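Local coordinates for protein fructosyl amine:oxygen oxidoreductase (Neosartorya fumigata, PDB 4WCT) that probably catalyses the oxidative deglycation of fructosyl amines (Amadori products), using a bound flavin-adenine dinucleotide and molecular oxygen, at residues K144-T147 against A148-R152; L278-I281 against A282-F285; L236-G239 against A240-S244; G67-I70 against N71-M74; A89-S92 against T93-A97. All blocks are in the same frame, centred on the assembly; numbering follows the deposited sequence. Where two conformers were deposited one is given.

Overall arrangement
Contacts 3 and 4 lie deepest around the cofactor, and both touch FAD. Contact 3 is the loop that leaves strand 233-236 of the nucleotide-binding sheet. Contact 4 runs from the diphosphate to the flavin ring. Contact 2 is a buried hairpin of the large mixed sheet, and its Phe-285 packs on Ile-73 of contact 4. Contact 1 lies farthest out, its centre about 29 Å from that of the chain, and is partly solvent-exposed. It still meets contact 2 through Phe-151 and Leu-278. Contact 5 lies within helix 86-102, where Met-74 of contact 4 touches it. Aromatic packing marks contacts 1, 2 and 5; contacts 3 and 4 rely on glycines, backbone amides and polar side chains.

Contact 1 (K144-T147 against A148-R152); sequences KLET and AEDFR
Thr-147 and Asp-150 hold each other at the start of helix 148-152. Thr-147 is the N-cap. Its OG1 accepts from the backbone N of Asp-150 at 3.1 Å, in a nearly straight bond (161°). Chi1 of 66° puts OG1 between its own backbone N and carbonyl carbon, turned to that amide. In return, OD2 of Asp-150 accepts from Thr-147 N at 3.2 Å, met from above the carboxylate plane. The two bonds form a capping box. Asp-150 OD2 has a second donor. Glu-146 N reaches the anti lone pair of Asp-150 OD2 at 2.8 Å. Phe-151 N then bonds to Thr-147 O and opens the regular helical pattern.

Beside the cap, Leu-145 covers one face of the Phe-151 ring. Its CB lies 4.0 Å from the ring centroid, a CH-pi contact. Its CD1 is 3.8 Å from CE1 of Phe-151.

Farther out, Glu-146 OE2 pairs with Lys-144 NZ at 3.1 Å, and Glu-146 OE1 forms a salt bridge with Lys-168. Phe-164 stacks with Phe-151, and Ile-118 of strand 117-121 touches both Leu-145 and Phe-151. The contact thus ties the end of strand 143-145 to the helix that follows. Two side chains satisfy three backbone N-H groups at this junction. The helix start and the two amides on OD2 would probably favour the ionised form of Asp-150.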
# COMPACT_ATOMS: atom_id res chain seq x y z
N LYS A 144 -6.90 3.88 -26.46
CA LYS A 144 -5.53 4.38 -26.65
C LYS A 144 -5.54 5.90 -26.68
O LYS A 144 -6.34 6.52 -27.38
CB LYS A 144 -4.94 3.83 -27.94
CG LYS A 144 -3.53 4.33 -28.24
CD LYS A 144 -2.49 3.69 -27.33
CE LYS A 144 -1.13 4.34 -27.47
NZ LYS A 144 -0.44 3.88 -28.73
N LEU A 145 -4.56 6.49 -26.01
CA LEU A 145 -4.39 7.93 -25.96
C LEU A 145 -3.07 8.28 -26.63
O LEU A 145 -2.00 7.85 -26.17
CB LEU A 145 -4.41 8.44 -24.51
CG LEU A 145 -5.55 7.95 -23.62
CD1 LEU A 145 -5.27 8.39 -22.19
CD2 LEU A 145 -6.87 8.51 -24.12
N GLU A 146 -3.16 8.97 -27.77
CA GLU A 146 -2.01 9.20 -28.65
C GLU A 146 -1.54 10.64 -28.59
O GLU A 146 -0.36 10.92 -28.79
CB GLU A 146 -2.38 8.90 -30.10
CG GLU A 146 -2.81 7.49 -30.35
CD GLU A 146 -1.64 6.57 -30.69
OE1 GLU A 146 -0.47 7.01 -30.67
OE2 GLU A 146 -1.91 5.40 -31.00
N THR A 147 -2.47 11.57 -28.37
CA THR A 147 -2.17 12.99 -28.46
C THR A 147 -2.48 13.70 -27.14
O THR A 147 -3.23 13.18 -26.32
CB THR A 147 -3.01 13.65 -29.58
OG1 THR A 147 -4.38 13.61 -29.22
CG2 THR A 147 -2.78 12.94 -30.94
N ALA A 148 -2.02 14.93 -27.01
CA ALA A 148 -2.34 15.73 -25.83
C ALA A 148 -3.83 15.93 -25.71
O ALA A 148 -4.39 15.84 -24.64
CB ALA A 148 -1.66 17.07 -25.91
N GLU A 149 -4.49 16.19 -26.83
CA GLU A 149 -5.93 16.35 -26.82
C GLU A 149 -6.65 15.09 -26.33
O GLU A 149 -7.63 15.18 -25.56
CB GLU A 149 -6.45 16.77 -28.21
CG GLU A 149 -7.97 16.97 -28.26
CD GLU A 149 -8.38 17.95 -29.34
OE1 GLU A 149 -8.14 19.18 -29.15
OE2 GLU A 149 -8.88 17.46 -30.40
N ASP A 150 -6.19 13.93 -26.77
CA ASP A 150 -6.75 12.65 -26.30
C ASP A 150 -6.67 12.61 -24.77
O ASP A 150 -7.63 12.21 -24.13
CB ASP A 150 -5.99 11.43 -26.83
CG ASP A 150 -6.19 11.17 -28.32
OD1 ASP A 150 -7.18 11.64 -28.90
OD2 ASP A 150 -5.36 10.40 -28.88
N PHE A 151 -5.52 12.98 -24.19
CA PHE A 151 -5.40 12.99 -22.72
C PHE A 151 -6.37 14.00 -22.10
O PHE A 151 -7.10 13.67 -21.15
CB PHE A 151 -3.97 13.31 -22.27
CG PHE A 151 -3.06 12.12 -22.29
CD1 PHE A 151 -2.97 11.27 -21.22
CD2 PHE A 151 -2.30 11.84 -23.44
CE1 PHE A 151 -2.10 10.20 -21.25
CE2 PHE A 151 -1.44 10.78 -23.48
CZ PHE A 151 -1.32 9.96 -22.37
N ARG A 152 -6.39 15.22 -22.62
CA ARG A 152 -7.20 16.27 -21.99
C ARG A 152 -8.67 15.94 -22.01
O ARG A 152 -9.39 16.19 -21.04
CB ARG A 152 -6.94 17.63 -22.61
CG ARG A 152 -5.53 18.14 -22.36
CD ARG A 152 -5.36 19.62 -22.72
NE ARG A 152 -5.64 19.86 -24.12
CZ ARG A 152 -4.74 19.88 -25.11
NH1 ARG A 152 -3.44 19.75 -24.88
NH2 ARG A 152 -5.15 20.03 -26.35

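Contact 2 (L278-I281 against A282-F285); sequences LFNI and AKGF
A beta hairpin joins strands 277-280 and 284-287, and a classic beta bulge sits where it turns. Lys-283 and Gly-284 both face Asn-280. The O of Asn-280 accepts from Gly-284 N at 2.9 Å, in the carbonyl plane. It also accepts from Lys-283 N at 3.0 Å, but that donor stands well above the plane. Asn-280 N closes the pair with Gly-284 O at 2.9 Å.

The side chain of Asn-280 bonds within the turn as well. Chi1 of 174° swings the amide of Asn-280 away from its own N and toward the turn, and its OD1 reaches forward to Ala-282 N at 2.8 Å. This is an Asx turn, and the bond lies in the amide carbonyl plane. ND2 of Asn-280 goes to His-122 ND1. The start of the Lys-283 chain packs on the same amide, CB to Asn-280 CG at 3.8 Å, while its NZ forms a salt bridge with Asp-338.

Phe-279 and Phe-285 form the non-hydrogen-bonded pair on the other face of the hairpin. Phe-285 turns an edge toward the face of Phe-279 in an offset edge-to-face stack. The planes are 82° apart and the centroids 5.7 Å. Phe-285 CD1 and Phe-279 CD1 come within 3.7 Å. So the Asn-280 side chain ties the turn on one face, and the two phenylalanines pack on the other, with Phe-285 beside the cofactor.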
# COMPACT_ATOMS: atom_id res chain seq x y z
N LEU A 278 -4.82 9.42 -13.24
CA LEU A 278 -3.84 9.59 -14.30
C LEU A 278 -2.46 9.23 -13.76
O LEU A 278 -1.95 9.92 -12.87
CB LEU A 278 -3.84 11.03 -14.78
CG LEU A 278 -2.75 11.42 -15.77
CD1 LEU A 278 -2.93 10.73 -17.12
CD2 LEU A 278 -2.76 12.92 -15.97
N PHE A 279 -1.82 8.23 -14.38
CA PHE A 279 -0.53 7.69 -13.94
C PHE A 279 0.44 7.62 -15.11
O PHE A 279 0.15 6.99 -16.11
CB PHE A 279 -0.77 6.29 -13.37
CG PHE A 279 0.47 5.57 -12.90
CD1 PHE A 279 1.51 6.25 -12.28
CD2 PHE A 279 0.54 4.21 -13.01
CE1 PHE A 279 2.59 5.55 -11.72
CE2 PHE A 279 1.62 3.50 -12.47
CZ PHE A 279 2.62 4.17 -11.80
N ASN A 280 1.58 8.29 -14.98
CA ASN A 280 2.73 8.09 -15.84
C ASN A 280 3.79 7.34 -15.04
O ASN A 280 4.23 7.81 -13.96
CB ASN A 280 3.26 9.44 -16.35
CG ASN A 280 4.54 9.31 -17.14
OD1 ASN A 280 5.40 8.51 -16.81
ND2 ASN A 280 4.73 10.19 -18.10
N ILE A 281 4.14 6.15 -15.51
CA ILE A 281 4.95 5.22 -14.73
C ILE A 281 6.36 5.72 -14.42
O ILE A 281 7.05 5.13 -13.60
CB ILE A 281 5.05 3.83 -15.40
CG1 ILE A 281 5.82 3.93 -16.72
CG2 ILE A 281 3.66 3.24 -15.57
CD1 ILE A 281 6.18 2.56 -17.28
N ALA A 282 6.79 6.81 -15.04
CA ALA A 282 8.09 7.38 -14.72
C ALA A 282 7.99 8.83 -14.29
O ALA A 282 9.01 9.52 -14.27
CB ALA A 282 9.06 7.23 -15.88
N LYS A 283 6.79 9.31 -13.95
CA LYS A 283 6.63 10.68 -13.47
C LYS A 283 5.75 10.78 -12.23
O LYS A 283 6.15 11.36 -11.22
CB LYS A 283 6.10 11.63 -14.54
CG LYS A 283 7.14 11.92 -15.61
CD LYS A 283 6.75 13.17 -16.40
CE LYS A 283 7.76 13.47 -17.49
NZ LYS A 283 8.91 14.18 -16.93
N GLY A 284 4.59 10.17 -12.27
CA GLY A 284 3.75 10.17 -11.06
C GLY A 284 2.28 9.97 -11.37
O GLY A 284 1.91 9.68 -12.50
N PHE A 285 1.46 10.29 -10.38
CA PHE A 285 0.03 10.26 -10.56
C PHE A 285 -0.65 11.30 -9.70
O PHE A 285 -0.09 11.77 -8.72
CB PHE A 285 -0.55 8.86 -10.31
CG PHE A 285 -0.25 8.28 -8.94
CD1 PHE A 285 0.78 7.36 -8.79
CD2 PHE A 285 -1.08 8.53 -7.87
CE1 PHE A 285 1.03 6.77 -7.55
CE2 PHE A 285 -0.82 7.96 -6.63
CZ PHE A 285 0.22 7.06 -6.48

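Contact 3 (L236-G239 against A240-S244); sequences LSAG and AGSDS. With FAD (flavin-adenine dinucleotide), chain C.
Leu-236 packs on Ser-242, with CD1 3.9 Å from OG of Ser-242. It ends strand 233-236 and lies in an apolar setting with Leu-245, Leu-246 and Ile-31. Ser-237 turns the other way, and its OG bonds to Ile-31 O.

Ala-238 comes back to Ser-242. Its N makes a weak, bent bond (126°) to Ser-242 OG at 2.9 Å. Its CB lies 3.7 Å from C4A of the FAD adenine, and its CA also approaches the ribose. A water links the two segments here: it donates to Ala-238 O at 2.7 Å and accepts from Gly-241 N at 2.9 Å.

Gly-239 has a positive phi of 55° and brings its CA within 3.5 Å of FAD O2P. Its bare CA lets the diphosphate come in close. Gly-239 O takes two bonds from Ser-242, from N at 3.0 Å and from OG at 2.8 Å. Both donors approach from the same face of the carbonyl plane. Chi1 of Ser-242 is -57°, and OG thus lies beside its own N and shares that acceptor.

The turn belongs to the FAD-binding domain, where the chain passes the cofactor after the strand. By donating on one side and weakly accepting on the other, one hydroxyl ties the backbone on both sides of the Ala-238 to Gly-239 peptide, beside the diphosphate.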
# COMPACT_ATOMS: atom_id res chain seq x y z
N LEU A 236 0.97 -11.14 12.65
CA LEU A 236 1.83 -9.98 12.48
C LEU A 236 1.48 -9.27 11.17
O LEU A 236 1.76 -9.79 10.08
CB LEU A 236 3.30 -10.41 12.49
CG LEU A 236 4.36 -9.33 12.26
CD1 LEU A 236 4.23 -8.12 13.16
CD2 LEU A 236 5.77 -9.90 12.39
N SER A 237 0.82 -8.13 11.31
CA SER A 237 0.36 -7.30 10.17
C SER A 237 0.68 -5.86 10.44
O SER A 237 -0.19 -4.99 10.35
CB SER A 237 -1.15 -7.51 9.91
OG SER A 237 -1.93 -7.24 11.06
N ALA A 238 1.97 -5.59 10.66
CA ALA A 238 2.38 -4.26 11.06
C ALA A 238 3.07 -3.50 9.92
O ALA A 238 3.76 -2.54 10.19
CB ALA A 238 3.26 -4.32 12.31
N GLY A 239 2.76 -3.84 8.67
CA GLY A 239 3.30 -3.12 7.52
C GLY A 239 4.81 -3.11 7.59
O GLY A 239 5.43 -4.09 7.99
N ALA A 240 5.41 -1.97 7.25
CA ALA A 240 6.89 -1.90 7.17
C ALA A 240 7.54 -2.11 8.55
O ALA A 240 8.64 -2.66 8.65
CB ALA A 240 7.31 -0.54 6.60
N GLY A 241 6.85 -1.71 9.61
CA GLY A 241 7.33 -1.90 10.98
C GLY A 241 7.49 -3.36 11.36
O GLY A 241 8.19 -3.69 12.35
N SER A 242 6.82 -4.25 10.64
CA SER A 242 6.89 -5.70 10.89
C SER A 242 8.32 -6.21 10.88
O SER A 242 8.65 -7.20 11.53
CB SER A 242 6.09 -6.49 9.86
OG SER A 242 4.75 -6.03 9.86
N ASP A 243 9.14 -5.59 10.03
CA ASP A 243 10.48 -6.08 9.79
C ASP A 243 11.37 -6.04 11.01
O ASP A 243 12.43 -6.67 11.00
CB ASP A 243 11.10 -5.23 8.65
CG ASP A 243 12.33 -5.84 8.03
OD1 ASP A 243 12.36 -7.07 7.78
OD2 ASP A 243 13.26 -5.04 7.70
N SER A 244 11.02 -5.22 12.01
CA SER A 244 11.79 -5.13 13.24
C SER A 244 11.36 -6.14 14.32
O SER A 244 12.08 -6.32 15.32
CB SER A 244 11.72 -3.70 13.79
OG SER A 244 10.44 -3.47 14.34
PA FAD C . -0.07 -0.18 7.02
O1A FAD C . -1.36 0.26 6.39
O2A FAD C . 1.15 0.70 6.97
O5B FAD C . -0.40 -0.51 8.52
C5B FAD C . 0.63 -0.96 9.40
C4B FAD C . 0.18 -0.68 10.83
O4B FAD C . 1.11 -1.32 11.76
C3B FAD C . 0.13 0.80 11.20
O3B FAD C . -1.16 1.20 11.70
C2B FAD C . 1.21 0.94 12.28
O2B FAD C . 0.99 1.97 13.24
C1B FAD C . 1.24 -0.47 12.87
N9A FAD C . 2.53 -0.76 13.55
C8A FAD C . 3.76 -0.36 13.18
N7A FAD C . 4.68 -0.76 14.08
C5A FAD C . 4.01 -1.51 14.99
C6A FAD C . 4.37 -2.18 16.24
N6A FAD C . 5.65 -2.20 16.66
N1A FAD C . 3.37 -2.74 16.94
C2A FAD C . 2.09 -2.76 16.54
N3A FAD C . 1.69 -2.12 15.42
C4A FAD C . 2.61 -1.50 14.64
N1 FAD C . -1.47 0.45 -2.67
C2 FAD C . -2.51 0.33 -3.58
O2 FAD C . -3.17 -0.71 -3.55
N3 FAD C . -2.87 1.35 -4.37
C4 FAD C . -2.15 2.48 -4.43
O4 FAD C . -2.43 3.46 -5.18
C4X FAD C . -1.02 2.66 -3.53
N5 FAD C . -0.28 3.81 -3.55
C5X FAD C . 0.59 4.03 -2.52
C6 FAD C . 1.20 5.27 -2.36
C7 FAD C . 2.17 5.45 -1.39
C7M FAD C . 2.75 6.80 -1.19
C8 FAD C . 2.49 4.33 -0.48
C8M FAD C . 3.48 4.47 0.61
C9 FAD C . 1.82 3.14 -0.57
C9A FAD C . 0.92 2.92 -1.59
N10 FAD C . 0.31 1.68 -1.74
C10 FAD C . -0.74 1.56 -2.65
C1' FAD C . 0.60 0.50 -0.93
C2' FAD C . -0.35 0.34 0.25
O2' FAD C . -0.43 1.60 0.89
C3' FAD C . 0.23 -0.73 1.19
O3' FAD C . 0.63 -1.88 0.44
C4' FAD C . -0.77 -1.12 2.28
O4' FAD C . -1.38 0.05 2.81
C5' FAD C . 0.00 -1.83 3.39
O5' FAD C . -0.92 -2.25 4.39
P FAD C . -0.37 -2.82 5.79
O1P FAD C . -1.57 -3.12 6.66
O2P FAD C . 0.64 -3.88 5.45
O3P FAD C . 0.42 -1.56 6.40
O HOH W 1 4.56 0.05 10.19

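Contact 4 (G67-I70 against N71-M74); sequences GNDI and NKIM. With FAD (flavin-adenine dinucleotide), chain C.
Lys-72 runs over one face of the flavin to reach Asp-69. Its CB lies 3.8 Å from FAD C4. The chain bends at chi2 (-76°) and then follows the ring, with CD 3.7 Å from FAD C4X. CE touches CB of Asp-69 at 3.6 Å. The tip, NZ, makes a salt bridge to Asp-69 OD2 at 2.9 Å and uses the anti lone pair of that oxygen. NZ also stands 3.4 Å from FAD C5X and bonds weakly to Ala-66 O. The two side chains cross at about a right angle.

Asp-69 OD2 has another partner, since Lys-297 forms a salt bridge with it. Its OD1 takes a weak bond from Asn-71 N.

The backbone around this pair binds FAD. Ile-73 N donates to FAD O4 at 2.8 Å, and FAD N3 donates to Ile-73 O at 3.0 Å. At the other end, Gly-67 N donates to FAD O1A at 3.2 Å. The stretch spans the pocket from diphosphate to flavin. Backbone bonds fix the pyrimidine edge of the ring, while Asp-69 holds the Lys-72 amine over its face.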
# COMPACT_ATOMS: atom_id res chain seq x y z
N GLY A 67 -1.93 2.89 4.58
CA GLY A 67 -3.34 3.04 4.24
C GLY A 67 -3.98 4.34 4.69
O GLY A 67 -5.12 4.62 4.33
N ASN A 68 -3.28 5.15 5.49
CA ASN A 68 -3.88 6.40 5.96
C ASN A 68 -3.62 7.50 4.95
O ASN A 68 -2.65 8.24 5.06
CB ASN A 68 -3.32 6.79 7.32
CG ASN A 68 -3.97 8.01 7.91
OD1 ASN A 68 -4.80 8.66 7.27
ND2 ASN A 68 -3.48 8.43 9.05
N ASP A 69 -4.47 7.51 3.92
CA ASP A 69 -4.29 8.36 2.77
C ASP A 69 -5.68 8.70 2.26
O ASP A 69 -6.57 7.82 2.19
CB ASP A 69 -3.51 7.58 1.70
CG ASP A 69 -2.84 8.46 0.70
OD1 ASP A 69 -3.42 9.54 0.43
OD2 ASP A 69 -1.91 7.95 -0.00
N ILE A 70 -5.87 9.93 1.80
CA ILE A 70 -7.17 10.34 1.27
C ILE A 70 -7.55 9.61 -0.03
O ILE A 70 -8.72 9.48 -0.35
CB ILE A 70 -7.25 11.87 1.03
CG1 ILE A 70 -6.06 12.38 0.23
CG2 ILE A 70 -7.44 12.61 2.34
CD1 ILE A 70 -6.25 13.77 -0.32
N ASN A 71 -6.59 9.01 -0.70
CA ASN A 71 -6.91 8.18 -1.83
C ASN A 71 -5.80 7.20 -2.13
O ASN A 71 -4.64 7.45 -1.78
CB ASN A 71 -7.26 9.01 -3.06
CG ASN A 71 -6.40 10.24 -3.20
OD1 ASN A 71 -5.19 10.14 -3.27
ND2 ASN A 71 -7.04 11.41 -3.22
N LYS A 72 -6.18 6.11 -2.78
CA LYS A 72 -5.27 5.13 -3.38
C LYS A 72 -5.93 4.61 -4.65
O LYS A 72 -7.16 4.72 -4.85
CB LYS A 72 -5.03 3.92 -2.42
CG LYS A 72 -4.46 4.30 -1.08
CD LYS A 72 -2.97 4.63 -1.15
CE LYS A 72 -2.35 4.56 0.23
NZ LYS A 72 -1.03 5.22 0.28
N ILE A 73 -5.12 4.02 -5.51
CA ILE A 73 -5.58 3.44 -6.77
C ILE A 73 -6.11 2.04 -6.54
O ILE A 73 -5.49 1.26 -5.82
CB ILE A 73 -4.42 3.38 -7.78
CG1 ILE A 73 -3.82 4.77 -8.00
CG2 ILE A 73 -4.93 2.74 -9.07
CD1 ILE A 73 -2.55 4.80 -8.82
N MET A 74 -7.25 1.72 -7.14
CA MET A 74 -7.78 0.36 -7.24
C MET A 74 -7.82 -0.01 -8.74
O MET A 74 -8.37 0.72 -9.55
CB MET A 74 -9.20 0.29 -6.65
CG MET A 74 -10.04 -0.96 -7.05
SD MET A 74 -9.37 -2.48 -6.42
CE MET A 74 -9.85 -3.70 -7.64
PA FAD C . -0.07 -0.18 7.02
O1A FAD C . -1.36 0.26 6.39
O2A FAD C . 1.15 0.70 6.97
O5B FAD C . -0.40 -0.51 8.52
C5B FAD C . 0.63 -0.96 9.40
C4B FAD C . 0.18 -0.68 10.83
O4B FAD C . 1.11 -1.32 11.76
C3B FAD C . 0.13 0.80 11.20
O3B FAD C . -1.16 1.20 11.70
C2B FAD C . 1.21 0.94 12.28
O2B FAD C . 0.99 1.97 13.24
C1B FAD C . 1.24 -0.47 12.87
N9A FAD C . 2.53 -0.76 13.55
C8A FAD C . 3.76 -0.36 13.18
N7A FAD C . 4.68 -0.76 14.08
C5A FAD C . 4.01 -1.51 14.99
C6A FAD C . 4.37 -2.18 16.24
N6A FAD C . 5.65 -2.20 16.66
N1A FAD C . 3.37 -2.74 16.94
C2A FAD C . 2.09 -2.76 16.54
N3A FAD C . 1.69 -2.12 15.42
C4A FAD C . 2.61 -1.50 14.64
N1 FAD C . -1.47 0.45 -2.67
C2 FAD C . -2.51 0.33 -3.58
O2 FAD C . -3.17 -0.71 -3.55
N3 FAD C . -2.87 1.35 -4.37
C4 FAD C . -2.15 2.48 -4.43
O4 FAD C . -2.43 3.46 -5.18
C4X FAD C . -1.02 2.66 -3.53
N5 FAD C . -0.28 3.81 -3.55
C5X FAD C . 0.59 4.03 -2.52
C6 FAD C . 1.20 5.27 -2.36
C7 FAD C . 2.17 5.45 -1.39
C7M FAD C . 2.75 6.80 -1.19
C8 FAD C . 2.49 4.33 -0.48
C8M FAD C . 3.48 4.47 0.61
C9 FAD C . 1.82 3.14 -0.57
C9A FAD C . 0.92 2.92 -1.59
N10 FAD C . 0.31 1.68 -1.74
C10 FAD C . -0.74 1.56 -2.65
C1' FAD C . 0.60 0.50 -0.93
C2' FAD C . -0.35 0.34 0.25
O2' FAD C . -0.43 1.60 0.89
C3' FAD C . 0.23 -0.73 1.19
O3' FAD C . 0.63 -1.88 0.44
C4' FAD C . -0.77 -1.12 2.28
O4' FAD C . -1.38 0.05 2.81
C5' FAD C . 0.00 -1.83 3.39
O5' FAD C . -0.92 -2.25 4.39
P FAD C . -0.37 -2.82 5.79
O1P FAD C . -1.57 -3.12 6.66
O2P FAD C . 0.64 -3.88 5.45
O3P FAD C . 0.42 -1.56 6.40

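Contact 5 (A89-S92 against T93-A97); sequences AAFS and TFTRA
Chi1 of Phe-91 is -170°, with CG anti to the backbone N, and its ring leans along the helix toward Thr-95. Thr-95 has chi1 58°, which sets CG2 beside its own N and over one face of that ring. CG2 lies 4.0 Å from the ring centroid, a CH-pi contact, and 3.7 Å from CE2 of Phe-91. Thr-95 OG1 bonds to His-76 ND1.

Thr-93 turns its hydroxyl to the backbone. Its OG1 donates to Ala-89 O at 2.9 Å, one turn back. Thr-93 N donates to Ala-89 O as well, at 3.0 Å. The two donors reach it from opposite faces of the carbonyl plane. A water adds a third bond, 2.8 Å from Ala-89 O, and accepts from Arg-96 NH2 at 2.9 Å.

All of this lies within helix 86-102, which follows the flavin-binding strand 72-75. Regular helical bonds run from Phe-94 N to Ala-90 O and from Thr-95 N to Phe-91 O. Arg-96 N bonds to Ser-92 O at 2.8 Å. One face of the Arg-96 guanidinium lies over that same oxygen. Its NE forms a salt bridge with Glu-78. On the buried side, Phe-94 meets Phe-368 and Phe-399 edge-to-face, and Val-412 of helix 410-413 packs against Ala-90, Thr-93 and Phe-94.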
# COMPACT_ATOMS: atom_id res chain seq x y z
N ALA A 89 -1.40 -14.30 -12.05
CA ALA A 89 -2.68 -14.95 -11.83
C ALA A 89 -3.15 -14.88 -10.39
O ALA A 89 -4.34 -14.65 -10.13
CB ALA A 89 -2.63 -16.40 -12.28
N ALA A 90 -2.23 -15.08 -9.44
CA ALA A 90 -2.55 -14.85 -8.06
C ALA A 90 -2.96 -13.40 -7.80
O ALA A 90 -3.92 -13.13 -7.09
CB ALA A 90 -1.38 -15.25 -7.17
N PHE A 91 -2.22 -12.45 -8.36
CA PHE A 91 -2.57 -11.05 -8.14
C PHE A 91 -3.99 -10.75 -8.63
O PHE A 91 -4.76 -10.08 -7.93
CB PHE A 91 -1.55 -10.12 -8.77
CG PHE A 91 -1.73 -8.69 -8.36
CD1 PHE A 91 -1.43 -8.29 -7.06
CD2 PHE A 91 -2.27 -7.78 -9.24
CE1 PHE A 91 -1.67 -6.99 -6.65
CE2 PHE A 91 -2.42 -6.44 -8.87
CZ PHE A 91 -2.16 -6.07 -7.56
N SER A 92 -4.35 -11.28 -9.79
CA SER A 92 -5.67 -11.07 -10.36
C SER A 92 -6.74 -11.74 -9.51
O SER A 92 -7.86 -11.23 -9.42
CB SER A 92 -5.75 -11.63 -11.77
OG SER A 92 -5.07 -10.80 -12.68
N THR A 93 -6.38 -12.85 -8.86
CA THR A 93 -7.30 -13.47 -7.88
C THR A 93 -7.58 -12.55 -6.69
O THR A 93 -8.75 -12.31 -6.32
CB THR A 93 -6.73 -14.80 -7.38
OG1 THR A 93 -6.55 -15.69 -8.49
CG2 THR A 93 -7.65 -15.41 -6.33
N PHE A 94 -6.52 -11.93 -6.17
CA PHE A 94 -6.68 -10.93 -5.10
C PHE A 94 -7.54 -9.75 -5.57
O PHE A 94 -8.50 -9.38 -4.89
CB PHE A 94 -5.34 -10.42 -4.61
CG PHE A 94 -4.61 -11.39 -3.72
CD1 PHE A 94 -5.07 -11.64 -2.43
CD2 PHE A 94 -3.41 -11.92 -4.10
CE1 PHE A 94 -4.36 -12.45 -1.57
CE2 PHE A 94 -2.74 -12.81 -3.28
CZ PHE A 94 -3.17 -13.02 -1.98
N THR A 95 -7.21 -9.16 -6.70
CA THR A 95 -7.95 -7.95 -7.16
C THR A 95 -9.37 -8.22 -7.64
O THR A 95 -10.23 -7.37 -7.53
CB THR A 95 -7.19 -7.12 -8.21
OG1 THR A 95 -6.87 -7.88 -9.37
CG2 THR A 95 -5.89 -6.58 -7.59
N ARG A 96 -9.61 -9.42 -8.15
CA ARG A 96 -10.95 -9.80 -8.53
C ARG A 96 -11.86 -9.76 -7.32
O ARG A 96 -12.98 -9.21 -7.37
CB ARG A 96 -10.95 -11.21 -9.13
CG ARG A 96 -12.26 -11.59 -9.80
CD ARG A 96 -12.25 -13.02 -10.32
NE ARG A 96 -11.17 -13.22 -11.28
CZ ARG A 96 -10.09 -13.97 -11.06
NH1 ARG A 96 -10.04 -14.79 -10.02
NH2 ARG A 96 -9.16 -14.05 -11.98
N ALA A 97 -11.41 -10.41 -6.26
CA ALA A 97 -12.17 -10.43 -5.01
C ALA A 97 -12.33 -9.01 -4.45
O ALA A 97 -13.39 -8.63 -3.94
CB ALA A 97 -11.47 -11.30 -3.98
O HOH W 2 -6.60 -15.39 -11.66